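Local coordinates for EchA1_1 (Mycobacterium avium subsp. paratuberculosis, PDB 3R9T), which probably hydrates enoyl-CoA thioesters to 3-hydroxyacyl-CoA in fatty acid metabolism, as a member of the enoyl-CoA hydratase/isomerase family, at residues N31-A36 with S66-A71. Sequence-based numbering, arbitrary orientation.
Sequences NAINAA and SFCAGA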
ATOM      1  N   ASN B  31     -28.522   8.267 -10.294  1.00 31.45           N
ATOM      2  CA  ASN B  31     -27.359   9.131 -10.406  1.00 29.84           C
ATOM      3  C   ASN B  31     -26.243   8.483 -11.211  1.00 29.07           C
ATOM      4  O   ASN B  31     -25.066   8.732 -10.959  1.00 28.47           O
ATOM      5  CB  ASN B  31     -26.893   9.587  -9.012  1.00 28.89           C
ATOM      6  CG  ASN B  31     -27.844  10.606  -8.385  1.00 28.80           C
ATOM      7  OD1 ASN B  31     -28.359  11.495  -9.067  1.00 29.27           O
ATOM      8  ND2 ASN B  31     -28.076  10.478  -7.086  1.00 26.91           N
ATOM      9  N   ALA B  32     -26.627   7.673 -12.198  1.00 28.95           N
ATOM     10  CA  ALA B  32     -25.676   7.054 -13.110  1.00 28.97           C
ATOM     11  C   ALA B  32     -25.006   8.112 -13.975  1.00 28.89           C
ATOM     12  O   ALA B  32     -25.599   9.141 -14.311  1.00 28.94           O
ATOM     13  CB  ALA B  32     -26.365   5.986 -13.981  1.00 29.41           C
ATOM     14  N   ILE B  33     -23.756   7.850 -14.326  1.00 28.56           N
ATOM     15  CA  ILE B  33     -22.961   8.805 -15.088  1.00 28.67           C
ATOM     16  C   ILE B  33     -23.241   8.726 -16.575  1.00 29.52           C
ATOM     17  O   ILE B  33     -23.124   7.666 -17.188  1.00 29.75           O
ATOM     18  CB  ILE B  33     -21.459   8.591 -14.898  1.00 27.85           C
ATOM     19  CG1 ILE B  33     -21.100   8.648 -13.419  1.00 26.41           C
ATOM     20  CG2 ILE B  33     -20.659   9.669 -15.650  1.00 27.51           C
ATOM     21  CD1 ILE B  33     -21.543   9.933 -12.711  1.00 27.19           C
ATOM     22  N   ASN B  34     -23.584   9.875 -17.146  1.00 30.06           N
ATOM     23  CA  ASN B  34     -23.573  10.066 -18.587  1.00 30.43           C
ATOM     24  C   ASN B  34     -22.831  11.371 -18.931  1.00 30.34           C
ATOM     25  O   ASN B  34     -22.334  12.084 -18.042  1.00 28.93           O
ATOM     26  CB  ASN B  34     -25.012  10.088 -19.132  1.00 31.44           C
ATOM     27  CG  ASN B  34     -25.809  11.294 -18.652  1.00 32.44           C
ATOM     28  OD1 ASN B  34     -25.273  12.203 -18.022  1.00 33.34           O
ATOM     29  ND2 ASN B  34     -27.103  11.302 -18.951  1.00 35.00           N
ATOM     30  N   ALA B  35     -22.778  11.694 -20.222  1.00 31.01           N
ATOM     31  CA  ALA B  35     -22.102  12.917 -20.682  1.00 31.10           C
ATOM     32  C   ALA B  35     -22.596  14.215 -20.014  1.00 30.90           C
ATOM     33  O   ALA B  35     -21.797  15.112 -19.749  1.00 30.82           O
ATOM     34  CB  ALA B  35     -22.193  13.034 -22.204  1.00 31.85           C
ATOM     35  N   ALA B  36     -23.899  14.319 -19.754  1.00 31.00           N
ATOM     36  CA  ALA B  36     -24.467  15.500 -19.094  1.00 30.61           C
ATOM     37  C   ALA B  36     -23.944  15.677 -17.650  1.00 29.53           C
ATOM     38  O   ALA B  36     -23.639  16.792 -17.217  1.00 29.12           O
ATOM     39  CB  ALA B  36     -25.997  15.430 -19.107  1.00 31.71           C
ATOM     40  N   SER B  66     -29.100   6.945  -3.642  1.00 28.82           N
ATOM     41  CA  SER B  66     -27.995   6.716  -4.584  1.00 27.95           C
ATOM     42  C   SER B  66     -26.942   7.812  -4.558  1.00 26.54           C
ATOM     43  O   SER B  66     -27.275   8.966  -4.738  1.00 26.89           O
ATOM     44  CB  SER B  66     -28.531   6.638  -6.021  1.00 28.73           C
ATOM     45  OG  SER B  66     -29.482   5.596  -6.188  1.00 30.71           O
ATOM     46  N   PHE B  67     -25.668   7.447  -4.394  1.00 25.19           N
ATOM     47  CA  PHE B  67     -24.561   8.382  -4.651  1.00 24.09           C
ATOM     48  C   PHE B  67     -24.314   8.365  -6.159  1.00 24.43           C
ATOM     49  O   PHE B  67     -24.425   9.390  -6.843  1.00 25.12           O
ATOM     50  CB  PHE B  67     -23.320   7.962  -3.849  1.00 22.82           C
ATOM     51  CG  PHE B  67     -22.021   8.652  -4.258  1.00 22.30           C
ATOM     52  CD1 PHE B  67     -21.778   9.981  -3.936  1.00 23.27           C
ATOM     53  CD2 PHE B  67     -21.020   7.935  -4.912  1.00 21.10           C
ATOM     54  CE1 PHE B  67     -20.570  10.587  -4.277  1.00 23.37           C
ATOM     55  CE2 PHE B  67     -19.818   8.537  -5.257  1.00 20.55           C
ATOM     56  CZ  PHE B  67     -19.593   9.856  -4.925  1.00 21.09           C
ATOM     57  N   CYS B  68     -23.987   7.176  -6.652  1.00 24.86           N
ATOM     58  CA  CYS B  68     -23.825   6.929  -8.071  1.00 25.62           C
ATOM     59  C   CYS B  68     -23.842   5.424  -8.290  1.00 26.25           C
ATOM     60  O   CYS B  68     -22.969   4.708  -7.797  1.00 26.17           O
ATOM     61  CB  CYS B  68     -22.525   7.545  -8.583  1.00 25.42           C
ATOM     62  SG  CYS B  68     -22.142   7.092 -10.269  1.00 26.02           S
ATOM     63  N   ALA B  69     -24.861   4.955  -9.006  1.00 27.20           N
ATOM     64  CA  ALA B  69     -25.051   3.523  -9.263  1.00 28.55           C
ATOM     65  C   ALA B  69     -24.042   2.963 -10.266  1.00 28.89           C
ATOM     66  O   ALA B  69     -23.980   1.746 -10.470  1.00 29.75           O
ATOM     67  CB  ALA B  69     -26.483   3.258  -9.762  1.00 29.82           C
ATOM     68  N   GLY B  70     -23.278   3.854 -10.898  1.00 28.83           N
ATOM     69  CA  GLY B  70     -22.252   3.481 -11.864  1.00 28.74           C
ATOM     70  C   GLY B  70     -22.405   4.197 -13.194  1.00 29.32           C
ATOM     71  O   GLY B  70     -23.109   5.202 -13.301  1.00 28.88           O
ATOM     72  N   ALA B  71     -21.729   3.676 -14.212  1.00 29.67           N
ATOM     73  CA  ALA B  71     -21.890   4.167 -15.576  1.00 30.86           C
ATOM     74  C   ALA B  71     -23.322   3.889 -16.046  1.00 32.51           C
ATOM     75  O   ALA B  71     -23.864   2.827 -15.758  1.00 33.11           O
ATOM     76  CB  ALA B  71     -20.892   3.488 -16.493  1.00 30.79           C
TER
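Asn31 turns its side-chain amide to the backbone of Ser66 and Phe67. Its ND2 donates to Ser66 O over 2.9 Å. The acceptor lies in the plane of the Asn31 amide, but the donor stands well above the carbonyl plane of Ser66. CG lies beside the backbone N (chi1 -72°), which carries ND2 to Ser66 O. Separately, Asn31 CB packs against Phe67 O at 3.3 Å. The same ND2 also binds Ala62 O, and OD1 accepts from Arg26 N. Bonds at both ends of the amide fix its rotation in a buried setting.

Further along, Ile33 pairs with 66-71 through its backbone. Ile33 N donates to Gly70 O at 2.9 Å, in a fairly straight bond (162° at the hydrogen). This belongs to a single beta bridge between Ile33 and Ala71. Ala32 CA sits 3.2 Å from Gly70 O in a CA-H...O contact, so that one carbonyl meets both residues.

Cys68 lies between Ser66 and Gly70 in sequence. Its SG is anti to the backbone N (chi1 172°) and packs against Ile33 CG1 at 3.7 Å. Gly70 N makes a weak bond back to this sulfur.

Ala71 touches the bound benzoic acid. The 66-71 segment, Ser-Phe-Cys-Ala-Gly-Ala, corresponds to a loop of the crotonase fold, here before helix 73-77. Ala71 N is probably one of the two oxyanion-hole N-H groups, as in other crotonases.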